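Local coordinates for putative dihydrodipicolinate synthase family protein (Coccidioides immitis, PDB 3QFE) that is of unknown function but belongs to the dihydrodipicolinate synthase family of TIM-barrel proteins, at residues P226-K231 with A311-G316; A222-K227 with A270-K275; P12-P17 with S44-L49; T265-A270 with E302-M307; C16-F21 with R36-L41. All coordinates share one frame; numbering follows the deposited sequence. Where two conformers were deposited one is given.

Interaction 1. Residues P226-K231 with A311-G316; sequences PKTVSK and AAIEAG. With CA (calcium ion), chain C.
Glu314 OE1 is gripped twice by Thr228. The backbone N of Thr228 donates to the syn lone pair of Glu314 OE1 at 2.8 Å. Thr228 OG1 meets OE1 of Glu314 nearly along the C-O bond at 2.7 Å. The other carboxylate oxygen, Glu314 OE2, also uses its syn lone pair, accepting the N-H of Lys227 in a longer bond of 3.2 Å from N to OE2. Three donors thus hold both oxygens and fix the rotation of the carboxylate. Glu314 reaches them with CG anti to the backbone N (chi1 180°) and a bend at chi2, which carries the acid from one helix to the other; the segment axes pass 8.8 Å apart at 83°. In the TIM-barrel architecture of this family, helix 226-237 follows the barrel strand 216-218, whereas helix 297-317 belongs to the helical segment at the C-terminal end of the chain. The acid faces N-H groups in the first turn of helix 226-237, where the positive end of the helix dipole would probably favour its ionised form. Carbon atoms line the same acid: Pro226 CD lies 3.4 Å from Glu314 OE2, and Lys227 CB is equally close to OE1 of the same glutamate before the lysine chain bends away. Beside the polar grip, Ile313 CG2 rests against Thr228 OG1 at 3.8 Å. One residue beyond Glu314, Ala315 O binds a calcium ion at 2.4 Å, together with four waters and the terminal carboxylate oxygen OXT of Ser318.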
# COMPACT_ATOMS: atom_id res chain seq x y z
N PRO A 226 12.84 0.79 1.68
CA PRO A 226 11.96 1.50 2.59
C PRO A 226 12.62 2.65 3.36
O PRO A 226 11.96 3.67 3.61
CB PRO A 226 11.47 0.40 3.54
CG PRO A 226 12.50 -0.69 3.46
CD PRO A 226 12.96 -0.65 2.03
N LYS A 227 13.89 2.51 3.73
CA LYS A 227 14.60 3.55 4.49
C LYS A 227 14.73 4.81 3.64
O LYS A 227 14.48 5.93 4.11
CB LYS A 227 15.99 3.10 4.93
CG LYS A 227 16.14 2.80 6.41
CD LYS A 227 15.54 3.91 7.29
CE LYS A 227 16.44 4.23 8.46
NZ LYS A 227 15.78 5.18 9.38
N THR A 228 15.11 4.62 2.38
CA THR A 228 15.22 5.73 1.43
C THR A 228 13.89 6.46 1.27
O THR A 228 13.82 7.67 1.43
CB THR A 228 15.79 5.29 0.07
OG1 THR A 228 17.03 4.61 0.29
CG2 THR A 228 16.06 6.49 -0.82
N VAL A 229 12.81 5.72 1.02
CA VAL A 229 11.53 6.37 0.83
C VAL A 229 11.11 7.11 2.11
O VAL A 229 10.57 8.20 2.03
CB VAL A 229 10.41 5.39 0.34
CG1 VAL A 229 9.06 6.07 0.37
CG2 VAL A 229 10.68 4.95 -1.06
N SER A 230 11.37 6.52 3.28
CA SER A 230 11.08 7.21 4.54
C SER A 230 11.96 8.42 4.73
O SER A 230 11.51 9.40 5.29
CB SER A 230 11.27 6.30 5.75
OG SER A 230 10.45 5.16 5.64
N LYS A 231 13.23 8.34 4.31
CA LYS A 231 14.11 9.51 4.43
C LYS A 231 13.54 10.67 3.62
O LYS A 231 13.53 11.80 4.09
CB LYS A 231 15.57 9.21 4.04
N ALA A 311 20.27 1.56 -4.21
CA ALA A 311 20.73 0.48 -3.34
C ALA A 311 21.91 0.93 -2.48
O ALA A 311 21.93 0.65 -1.27
CB ALA A 311 21.10 -0.78 -4.13
N ALA A 312 22.86 1.63 -3.08
CA ALA A 312 24.03 2.12 -2.32
C ALA A 312 23.62 3.16 -1.28
O ALA A 312 24.17 3.20 -0.18
CB ALA A 312 25.11 2.67 -3.25
N ILE A 313 22.63 3.97 -1.64
CA ILE A 313 22.08 4.95 -0.70
C ILE A 313 21.37 4.26 0.47
O ILE A 313 21.54 4.66 1.62
CB ILE A 313 21.13 5.94 -1.42
CG1 ILE A 313 21.94 6.94 -2.28
CG2 ILE A 313 20.21 6.66 -0.41
CD1 ILE A 313 21.07 7.74 -3.23
N GLU A 314 20.60 3.22 0.15
CA GLU A 314 19.91 2.43 1.17
C GLU A 314 20.90 1.70 2.11
O GLU A 314 20.70 1.65 3.32
CB GLU A 314 18.97 1.43 0.50
CG GLU A 314 18.18 0.53 1.47
CD GLU A 314 16.87 1.15 1.96
OE1 GLU A 314 16.57 2.33 1.63
OE2 GLU A 314 16.13 0.47 2.68
N ALA A 315 21.97 1.13 1.56
CA ALA A 315 23.01 0.54 2.40
C ALA A 315 23.68 1.60 3.30
O ALA A 315 24.18 1.28 4.38
CB ALA A 315 24.03 -0.19 1.56
N GLY A 316 23.65 2.86 2.86
CA GLY A 316 24.20 3.96 3.66
C GLY A 316 23.28 4.41 4.79
O GLY A 316 23.77 4.90 5.82
CA CA C . 24.71 -0.43 6.03
O HOH W 1 26.55 -2.14 6.47
O HOH W 2 24.02 -1.66 8.06
O HOH W 3 23.70 -2.10 4.64
O HOH W 4 26.71 -0.06 4.82

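Interaction 2. Residues A222-K227 with A270-K275; sequences ANVFPK and AIFSAK
The Phe272 ring carries Phe225 over one face and Ile271 CG1, from its own segment, over the opposite one. Phe225 CZ sits 3.5 Å above the Phe272 plane, displaced toward the rim, and Phe225 CE1 comes equally close to Phe272 CG. The two rings are neither stacked nor T-shaped: their planes are inclined at 47° and their centroids are 4.8 Å apart. Val224 CG1 lies over one face of the neighbouring Phe225 ring and also touches Phe272 CD2 at 3.6 Å, filling the angle between the two aromatics.

Next to the ring pair, Ser273 OG donates to Asn223 O at 2.6 Å, approaching 17° from the carbonyl plane. With chi1 at 63°, OG stands between the backbone N and the carbonyl carbon. Ala269 O, one turn earlier, is a second acceptor for the hydroxyl, whose single proton can serve one of the two carbonyls at a time. Ser273 CB lies 3.5 Å from Val224 O. The amide of Asn223 turns to other partners, its ND2 bonding Pro17 O on the first barrel strand. Phe225 and Phe272 each occupy an N-cap position, Phe225 ahead of helix 226-237 and Phe272 between helices 262-271 and 273-276. The contact joins the loop that follows the last barrel strand, 216-218, to a break in the C-terminal helices, the all-helical extension that accompanies the (beta/alpha)8 barrel in the dihydrodipicolinate synthase family.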
# COMPACT_ATOMS: atom_id res chain seq x y z
N ALA A 222 8.49 1.39 -1.70
CA ALA A 222 8.93 1.28 -0.32
C ALA A 222 9.12 -0.19 0.05
O ALA A 222 9.73 -0.48 1.05
CB ALA A 222 7.92 1.93 0.62
N ASN A 223 8.59 -1.10 -0.77
CA ASN A 223 8.93 -2.53 -0.67
C ASN A 223 10.41 -2.75 -0.90
O ASN A 223 11.02 -3.63 -0.29
CB ASN A 223 8.21 -3.36 -1.73
CG ASN A 223 6.83 -3.82 -1.30
OD1 ASN A 223 6.69 -4.68 -0.42
ND2 ASN A 223 5.80 -3.28 -1.95
N VAL A 224 10.98 -1.96 -1.80
CA VAL A 224 12.33 -2.20 -2.27
C VAL A 224 13.38 -1.48 -1.42
O VAL A 224 14.33 -2.10 -0.95
CB VAL A 224 12.48 -1.81 -3.74
CG1 VAL A 224 13.81 -2.32 -4.27
CG2 VAL A 224 11.32 -2.39 -4.53
N PHE A 225 13.17 -0.18 -1.21
CA PHE A 225 14.08 0.65 -0.42
C PHE A 225 13.32 1.45 0.63
O PHE A 225 13.15 2.66 0.50
CB PHE A 225 14.88 1.55 -1.36
CG PHE A 225 15.67 0.78 -2.40
CD1 PHE A 225 16.66 -0.09 -2.02
CD2 PHE A 225 15.41 0.94 -3.74
CE1 PHE A 225 17.38 -0.81 -2.97
CE2 PHE A 225 16.14 0.25 -4.70
CZ PHE A 225 17.12 -0.63 -4.32
N PRO A 226 12.84 0.79 1.68
CA PRO A 226 11.96 1.50 2.59
C PRO A 226 12.62 2.65 3.36
O PRO A 226 11.96 3.67 3.61
CB PRO A 226 11.47 0.40 3.54
CG PRO A 226 12.50 -0.69 3.46
CD PRO A 226 12.96 -0.65 2.03
N LYS A 227 13.89 2.51 3.73
CA LYS A 227 14.60 3.55 4.49
C LYS A 227 14.73 4.81 3.64
O LYS A 227 14.48 5.93 4.11
CB LYS A 227 15.99 3.10 4.93
CG LYS A 227 16.14 2.80 6.41
CD LYS A 227 15.54 3.91 7.29
CE LYS A 227 16.44 4.23 8.46
NZ LYS A 227 15.78 5.18 9.38
N ALA A 270 12.92 -8.95 -3.90
CA ALA A 270 13.68 -10.17 -3.67
C ALA A 270 15.16 -9.88 -3.54
O ALA A 270 15.85 -10.49 -2.71
CB ALA A 270 13.43 -11.18 -4.77
N ILE A 271 15.69 -8.97 -4.36
CA ILE A 271 17.14 -8.85 -4.38
C ILE A 271 17.66 -7.70 -3.55
O ILE A 271 18.86 -7.58 -3.33
CB ILE A 271 17.72 -8.84 -5.81
CG1 ILE A 271 17.14 -7.69 -6.64
CG2 ILE A 271 17.53 -10.22 -6.48
CD1 ILE A 271 18.11 -7.22 -7.70
N PHE A 272 16.75 -6.86 -3.07
CA PHE A 272 17.16 -5.76 -2.23
C PHE A 272 16.66 -5.95 -0.81
O PHE A 272 17.39 -6.50 0.03
CB PHE A 272 16.78 -4.42 -2.84
CG PHE A 272 17.48 -4.15 -4.15
CD1 PHE A 272 18.88 -4.05 -4.20
CD2 PHE A 272 16.75 -4.04 -5.34
CE1 PHE A 272 19.56 -3.83 -5.43
CE2 PHE A 272 17.40 -3.80 -6.57
CZ PHE A 272 18.81 -3.70 -6.62
N SER A 273 15.42 -5.57 -0.55
CA SER A 273 14.87 -5.62 0.81
C SER A 273 14.76 -7.02 1.44
O SER A 273 15.07 -7.18 2.62
CB SER A 273 13.50 -4.94 0.85
OG SER A 273 12.63 -5.68 0.02
N ALA A 274 14.32 -8.01 0.68
CA ALA A 274 14.18 -9.37 1.21
C ALA A 274 15.54 -9.96 1.61
O ALA A 274 15.66 -10.56 2.68
CB ALA A 274 13.45 -10.29 0.22
N LYS A 275 16.55 -9.79 0.77
CA LYS A 275 17.92 -10.13 1.13
C LYS A 275 18.37 -9.35 2.36
O LYS A 275 18.96 -9.95 3.29
CB LYS A 275 18.91 -9.94 -0.05
CG LYS A 275 20.35 -10.36 0.29
CD LYS A 275 21.35 -9.91 -0.76
CE LYS A 275 21.83 -11.05 -1.66
NZ LYS A 275 23.13 -10.65 -2.36

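Interaction 3. Residues P12-P17 with S44-L49; sequences PGIWCP and SGLTGL
Pro12 opens the contact through its carbonyl O, which lies 3.8 Å from Thr47 CG2. At Gly13, which has a positive phi, the bare CA lets Thr47 OG1 approach to 3.2 Å. That hydroxyl also takes the N-H of Ile14 in a bent bond, and Ile14 O accepts from Thr47 N at 2.7 Å, so one threonine engages both polar backbone atoms of a single residue. With OG1 beside its own backbone N (chi1 -60°), Thr47 stands in for a strand partner beside Ile14. The Ile14 and Leu46 side chains cross at about a right angle, CG2 of one touching CD2 of the other.

The indole of Trp15 turns back over the neighbouring strand. Gly48 CA makes a CH-pi contact with its six-membered ring, 3.7 Å from the centroid and 20° off the normal, and Gly48 has no side chain to hold the ring off. Trp15 NE1 bonds Gln11 O, while Phe199 packs edge-to-face with the indole inside the barrel. Cys16 N then donates to Gly48 O at 3.2 Å, in the carbonyl plane, and Cys16 pairs with Leu49 in parallel register. Its CB leans on Leu46 CD1 at 3.5 Å and, more loosely, on Leu49 CD2, on the side turned to helix 31-42.

This is the pairing of the first two strands of the TIM barrel. Two backbone bonds and one from the threonine hydroxyl join the segments, and the ladder continues with bonds of Cys16 and Ala18 to Val50. Polar pairing and apolar packing work together, the indole covering backbone on the Trp15 face and aliphatic groups packing on the Cys16 face.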
# COMPACT_ATOMS: atom_id res chain seq x y z
N PRO A 12 -0.96 10.40 8.45
CA PRO A 12 -0.09 10.88 7.40
C PRO A 12 1.30 10.28 7.54
O PRO A 12 1.78 10.09 8.65
CB PRO A 12 -0.06 12.38 7.68
CG PRO A 12 -1.49 12.67 8.10
CD PRO A 12 -1.95 11.42 8.84
N GLY A 13 1.92 9.98 6.41
CA GLY A 13 3.25 9.39 6.43
C GLY A 13 3.43 8.50 5.23
O GLY A 13 2.68 8.63 4.26
N ILE A 14 4.41 7.60 5.30
CA ILE A 14 4.76 6.70 4.22
C ILE A 14 4.34 5.30 4.58
O ILE A 14 4.78 4.74 5.60
CB ILE A 14 6.27 6.69 3.96
CG1 ILE A 14 6.76 8.05 3.51
CG2 ILE A 14 6.61 5.71 2.83
CD1 ILE A 14 6.16 8.50 2.15
N TRP A 15 3.50 4.72 3.73
CA TRP A 15 2.96 3.39 3.92
C TRP A 15 3.46 2.47 2.82
O TRP A 15 3.62 2.91 1.68
CB TRP A 15 1.43 3.43 3.87
CG TRP A 15 0.82 4.19 5.01
CD1 TRP A 15 0.93 5.53 5.26
CD2 TRP A 15 -0.00 3.65 6.05
NE1 TRP A 15 0.24 5.85 6.40
CE2 TRP A 15 -0.36 4.72 6.89
CE3 TRP A 15 -0.50 2.37 6.32
CZ2 TRP A 15 -1.16 4.55 8.02
CZ3 TRP A 15 -1.30 2.19 7.43
CH2 TRP A 15 -1.62 3.28 8.27
N CYS A 16 3.71 1.21 3.16
CA CYS A 16 4.13 0.23 2.15
C CYS A 16 3.08 -0.87 1.92
O CYS A 16 2.66 -1.53 2.87
CB CYS A 16 5.47 -0.43 2.52
SG CYS A 16 5.90 -1.76 1.34
N PRO A 17 2.69 -1.07 0.64
CA PRO A 17 1.83 -2.20 0.28
C PRO A 17 2.70 -3.44 0.01
O PRO A 17 3.25 -3.60 -1.11
CB PRO A 17 1.11 -1.70 -0.97
CG PRO A 17 2.12 -0.79 -1.64
CD PRO A 17 3.00 -0.23 -0.53
N SER A 44 11.81 -0.01 9.34
CA SER A 44 12.60 0.83 8.44
C SER A 44 12.05 2.24 8.27
O SER A 44 12.25 2.86 7.23
CB SER A 44 12.75 0.18 7.08
OG SER A 44 13.26 -1.11 7.18
N GLY A 45 11.33 2.74 9.26
CA GLY A 45 10.89 4.13 9.22
C GLY A 45 9.51 4.33 8.60
O GLY A 45 9.08 5.45 8.41
N LEU A 46 8.80 3.26 8.30
CA LEU A 46 7.48 3.42 7.69
C LEU A 46 6.44 3.84 8.71
O LEU A 46 6.55 3.53 9.90
CB LEU A 46 7.02 2.13 6.99
CG LEU A 46 7.91 1.59 5.87
CD1 LEU A 46 7.36 0.26 5.40
CD2 LEU A 46 8.04 2.57 4.72
N THR A 47 5.42 4.54 8.25
CA THR A 47 4.31 4.89 9.12
C THR A 47 3.37 3.68 9.34
O THR A 47 2.91 3.45 10.44
CB THR A 47 3.53 6.10 8.57
OG1 THR A 47 4.41 7.23 8.47
CG2 THR A 47 2.33 6.46 9.49
N GLY A 48 3.11 2.91 8.31
CA GLY A 48 2.23 1.76 8.44
C GLY A 48 2.39 0.82 7.27
O GLY A 48 3.06 1.15 6.29
N LEU A 49 1.75 -0.35 7.37
CA LEU A 49 1.70 -1.32 6.29
C LEU A 49 0.30 -1.44 5.69
O LEU A 49 -0.72 -1.47 6.41
CB LEU A 49 2.21 -2.70 6.72
CG LEU A 49 3.70 -2.83 7.12
CD1 LEU A 49 4.02 -4.22 7.63
CD2 LEU A 49 4.64 -2.50 5.97

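Interaction 4. Residues T265-A270 with E302-M307; sequences TKYAAA and EVRKVM
Tyr267 and Arg304 are brought together by their torsions: the tyrosine projects with CG opposite the backbone N, and the arginine, straight at chi2, folds at chi3 (-68°) so that its guanidinium comes round to the phenol. The pair bridges helix 262-271 and helix 297-317, two members of the C-terminal helical region beside the TIM barrel. Their segment axes are 10.5 Å apart and inclined at 64°, wide enough for a layer of side chains between them. In that layer Val303 CG1 packs against Ala268 CB at 3.9 Å and against the edge of the Tyr267 ring, near its plane. Ala268 CB also receives the end of Met307, whose chain runs extended beyond CG and sets CE 3.8 Å away; the small alanine lets both larger residues come in close. Met307 also touches Phe221, in the loop after the last barrel strand, and Phe272, at the break after helix 262-271. On the outer side, where Arg304 is exposed, the aromatic and guanidinium planes are steeply inclined to each other, and Arg304 NH1 donates to Tyr267 OH at 3.0 Å, the oxygen lying only 8° out of the guanidinium plane.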
# COMPACT_ATOMS: atom_id res chain seq x y z
N THR A 265 8.31 -5.61 -9.46
CA THR A 265 8.36 -5.15 -8.08
C THR A 265 8.75 -6.28 -7.11
O THR A 265 9.67 -6.11 -6.32
CB THR A 265 7.03 -4.49 -7.65
OG1 THR A 265 6.85 -3.29 -8.40
CG2 THR A 265 7.04 -4.13 -6.13
N LYS A 266 8.08 -7.43 -7.21
CA LYS A 266 8.45 -8.61 -6.39
C LYS A 266 9.92 -8.99 -6.53
O LYS A 266 10.57 -9.30 -5.53
CB LYS A 266 7.57 -9.82 -6.72
CG LYS A 266 6.10 -9.63 -6.42
CD LYS A 266 5.32 -10.95 -6.50
CE LYS A 266 5.60 -11.77 -5.26
NZ LYS A 266 4.78 -12.99 -5.16
N TYR A 267 10.44 -8.94 -7.76
CA TYR A 267 11.83 -9.32 -8.02
C TYR A 267 12.81 -8.30 -7.41
O TYR A 267 13.87 -8.66 -6.88
CB TYR A 267 12.08 -9.53 -9.52
CG TYR A 267 13.54 -9.75 -9.82
CD1 TYR A 267 14.14 -11.00 -9.60
CD2 TYR A 267 14.36 -8.70 -10.24
CE1 TYR A 267 15.50 -11.19 -9.83
CE2 TYR A 267 15.72 -8.89 -10.46
CZ TYR A 267 16.28 -10.14 -10.26
OH TYR A 267 17.63 -10.33 -10.48
N ALA A 268 12.44 -7.02 -7.48
CA ALA A 268 13.29 -5.98 -6.89
C ALA A 268 13.35 -6.17 -5.37
O ALA A 268 14.40 -6.13 -4.78
CB ALA A 268 12.79 -4.59 -7.27
N ALA A 269 12.19 -6.42 -4.76
CA ALA A 269 12.14 -6.70 -3.33
C ALA A 269 12.98 -7.94 -3.02
O ALA A 269 13.69 -7.96 -2.02
CB ALA A 269 10.71 -6.90 -2.89
N ALA A 270 12.92 -8.95 -3.90
CA ALA A 270 13.68 -10.17 -3.67
C ALA A 270 15.16 -9.88 -3.54
O ALA A 270 15.85 -10.49 -2.71
CB ALA A 270 13.43 -11.18 -4.77
N GLU A 302 17.87 -5.13 -16.09
CA GLU A 302 17.45 -3.72 -15.99
C GLU A 302 17.24 -3.26 -14.53
O GLU A 302 17.69 -2.20 -14.13
CB GLU A 302 16.17 -3.50 -16.82
CG GLU A 302 15.92 -2.06 -17.34
CD GLU A 302 14.51 -1.88 -17.95
OE1 GLU A 302 14.23 -2.44 -19.05
OE2 GLU A 302 13.67 -1.18 -17.34
N VAL A 303 16.56 -4.09 -13.74
CA VAL A 303 16.34 -3.80 -12.34
C VAL A 303 17.66 -3.57 -11.61
O VAL A 303 17.82 -2.57 -10.91
CB VAL A 303 15.52 -4.90 -11.67
CG1 VAL A 303 15.44 -4.69 -10.14
CG2 VAL A 303 14.12 -4.92 -12.27
N ARG A 304 18.61 -4.49 -11.80
CA ARG A 304 19.90 -4.41 -11.14
C ARG A 304 20.70 -3.17 -11.57
O ARG A 304 21.33 -2.53 -10.73
CB ARG A 304 20.71 -5.69 -11.36
CG ARG A 304 19.95 -6.96 -11.00
CD ARG A 304 20.83 -8.21 -10.98
NE ARG A 304 21.30 -8.59 -12.32
CZ ARG A 304 20.77 -9.55 -13.08
NH1 ARG A 304 19.74 -10.28 -12.65
NH2 ARG A 304 21.27 -9.80 -14.28
N LYS A 305 20.65 -2.82 -12.85
CA LYS A 305 21.39 -1.66 -13.34
C LYS A 305 20.78 -0.35 -12.83
O LYS A 305 21.47 0.48 -12.23
CB LYS A 305 21.47 -1.63 -14.88
N VAL A 306 19.47 -0.21 -13.04
CA VAL A 306 18.76 1.03 -12.78
C VAL A 306 18.57 1.34 -11.29
O VAL A 306 18.37 2.49 -10.92
CB VAL A 306 17.39 1.01 -13.52
CG1 VAL A 306 16.32 1.85 -12.79
CG2 VAL A 306 17.58 1.45 -14.96
N MET A 307 18.63 0.32 -10.44
CA MET A 307 18.42 0.53 -9.01
C MET A 307 19.71 0.53 -8.17
O MET A 307 19.65 0.77 -6.96
CB MET A 307 17.44 -0.52 -8.48
CG MET A 307 16.04 -0.40 -9.01
SD MET A 307 14.92 -1.52 -8.13
CE MET A 307 13.43 -1.30 -9.09

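Interaction 5. Residues C16-F21 with R36-L41; sequences CPAVTF and RYYAYL
Tyr37 of helix 31-42 receives the edge of Phe21 on the face of its ring. Phe21 CE2 comes within 3.4 Å of Tyr37 CG in an offset edge-to-face pair, with centroids 5.2 Å apart and planes at 66°. Extended from the helix with CG opposite the backbone N (chi1 -179°), Tyr37 reaches far enough for Val19 CG2 to lie obliquely against the outer part of its ring, 3.7 Å from OH. The phenol oxygen itself is hydrogen-bonded with Asn223 OD1, so the ring is fixed at its polar end as well as along its side.

Tyr38 projects from the next position and offers its edge instead: Ala18 CB lies near the ring plane, 3.3 Å from CE1, a close fit of methyl against ring edge. Beyond it, Tyr38 OH is 2.6 Å from water 5, which donates in turn to Val19 O at 2.7 Å and to Thr20 OG1. One water thus ties the phenol to two successive residues of the loop. A turn further on, Leu41 CD1 touches Cys16 SG at 3.8 Å and, less closely, Ala18 CB.

Helix 31-42 is the first helix to pack on the outside of the barrel. Its Tyr38 ring wedges between strand 48-51 and helix 63-77, touching Ile51, Leu69, Ala73 and Ala76, while Tyr37 and Phe21 turn toward helix 273-276, where they touch Ser273 and Ala274.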
# COMPACT_ATOMS: atom_id res chain seq x y z
N CYS A 16 3.71 1.21 3.16
CA CYS A 16 4.13 0.23 2.15
C CYS A 16 3.08 -0.87 1.92
O CYS A 16 2.66 -1.53 2.87
CB CYS A 16 5.47 -0.43 2.52
SG CYS A 16 5.90 -1.76 1.34
N PRO A 17 2.69 -1.07 0.64
CA PRO A 17 1.83 -2.20 0.28
C PRO A 17 2.70 -3.44 0.01
O PRO A 17 3.25 -3.60 -1.11
CB PRO A 17 1.11 -1.70 -0.97
CG PRO A 17 2.12 -0.79 -1.64
CD PRO A 17 3.00 -0.23 -0.53
N ALA A 18 2.81 -4.29 1.03
CA ALA A 18 3.79 -5.37 1.06
C ALA A 18 3.52 -6.46 0.01
O ALA A 18 2.37 -6.81 -0.25
CB ALA A 18 3.83 -5.99 2.45
N VAL A 19 4.59 -6.97 -0.59
CA VAL A 19 4.47 -8.10 -1.52
C VAL A 19 4.22 -9.40 -0.74
O VAL A 19 4.36 -9.42 0.48
CB VAL A 19 5.72 -8.23 -2.44
CG1 VAL A 19 5.77 -7.06 -3.41
CG2 VAL A 19 7.00 -8.32 -1.64
N THR A 20 3.87 -10.48 -1.46
CA THR A 20 3.57 -11.77 -0.85
C THR A 20 4.52 -12.88 -1.28
O THR A 20 4.81 -13.05 -2.47
CB THR A 20 2.13 -12.18 -1.19
OG1 THR A 20 1.24 -11.19 -0.67
CG2 THR A 20 1.75 -13.56 -0.59
N PHE A 21 4.98 -13.65 -0.29
CA PHE A 21 5.89 -14.78 -0.47
C PHE A 21 5.11 -16.08 -0.69
O PHE A 21 4.18 -16.37 0.05
CB PHE A 21 6.77 -14.93 0.79
CG PHE A 21 7.86 -13.88 0.91
CD1 PHE A 21 9.16 -14.15 0.48
CD2 PHE A 21 7.59 -12.63 1.42
CE1 PHE A 21 10.19 -13.18 0.59
CE2 PHE A 21 8.60 -11.66 1.51
CZ PHE A 21 9.91 -11.95 1.10
N ARG A 36 9.24 -12.32 8.71
CA ARG A 36 10.55 -11.67 8.69
C ARG A 36 10.51 -10.40 7.88
O ARG A 36 11.07 -9.38 8.28
CB ARG A 36 11.63 -12.59 8.09
CG ARG A 36 11.94 -13.78 8.95
CD ARG A 36 13.18 -14.52 8.47
NE ARG A 36 13.53 -15.57 9.41
CZ ARG A 36 14.49 -16.47 9.21
NH1 ARG A 36 14.74 -17.39 10.13
NH2 ARG A 36 15.19 -16.44 8.08
N TYR A 37 9.84 -10.47 6.73
CA TYR A 37 9.81 -9.38 5.76
C TYR A 37 8.97 -8.20 6.24
O TYR A 37 9.43 -7.07 6.22
CB TYR A 37 9.30 -9.91 4.42
CG TYR A 37 9.24 -8.87 3.32
CD1 TYR A 37 10.41 -8.38 2.72
CD2 TYR A 37 8.03 -8.36 2.89
CE1 TYR A 37 10.37 -7.42 1.71
CE2 TYR A 37 7.96 -7.40 1.88
CZ TYR A 37 9.15 -6.94 1.29
OH TYR A 37 9.08 -5.98 0.29
N TYR A 38 7.75 -8.48 6.69
CA TYR A 38 6.89 -7.45 7.28
C TYR A 38 7.58 -6.75 8.46
O TYR A 38 7.48 -5.52 8.60
CB TYR A 38 5.61 -8.07 7.81
CG TYR A 38 4.55 -8.53 6.82
CD1 TYR A 38 4.40 -7.95 5.58
CD2 TYR A 38 3.64 -9.52 7.18
CE1 TYR A 38 3.40 -8.36 4.71
CE2 TYR A 38 2.63 -9.93 6.33
CZ TYR A 38 2.52 -9.35 5.10
OH TYR A 38 1.53 -9.77 4.26
N ALA A 39 8.24 -7.54 9.32
CA ALA A 39 8.89 -7.00 10.49
C ALA A 39 10.03 -6.07 10.05
O ALA A 39 10.18 -4.95 10.55
CB ALA A 39 9.39 -8.10 11.38
N TYR A 40 10.81 -6.52 9.07
CA TYR A 40 11.88 -5.68 8.54
C TYR A 40 11.34 -4.35 8.00
O TYR A 40 11.89 -3.27 8.29
CB TYR A 40 12.63 -6.41 7.44
CG TYR A 40 13.79 -5.60 6.92
CD1 TYR A 40 15.01 -5.58 7.61
CD2 TYR A 40 13.67 -4.82 5.77
CE1 TYR A 40 16.06 -4.82 7.15
CE2 TYR A 40 14.72 -4.04 5.32
CZ TYR A 40 15.91 -4.05 6.01
OH TYR A 40 16.95 -3.29 5.56
N LEU A 41 10.25 -4.41 7.22
CA LEU A 41 9.67 -3.17 6.66
C LEU A 41 9.18 -2.23 7.77
O LEU A 41 9.40 -1.02 7.70
CB LEU A 41 8.52 -3.47 5.69
CG LEU A 41 8.81 -4.24 4.40
CD1 LEU A 41 7.50 -4.36 3.64
CD2 LEU A 41 9.86 -3.55 3.54
O HOH W 5 1.96 -9.95 1.70

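How the interactions relate
From the N terminus, strand 13-17 takes part in two contacts that overlap at Cys16 and Pro17. Interaction 5 closes the shorter loop, onto helix 31-42; interaction 3 closes the longer one, onto strand 48-51, completing the first strand-helix-strand unit of the barrel. The other three come later in the chain, after both of these loops have closed. Interactions 1 and 2 start from one stretch around Pro226 and Lys227: interaction 2 reaches the break after helix 262-271, interaction 1 the end of the last helix. Interaction 4 is nested inside the loop of interaction 1 and crosses interaction 2, sharing Ala270 with it. Asn223 links interaction 2 to interactions 3 and 5, and a hydrogen bond from Lys266 NZ to Thr20 O joins interactions 4 and 5.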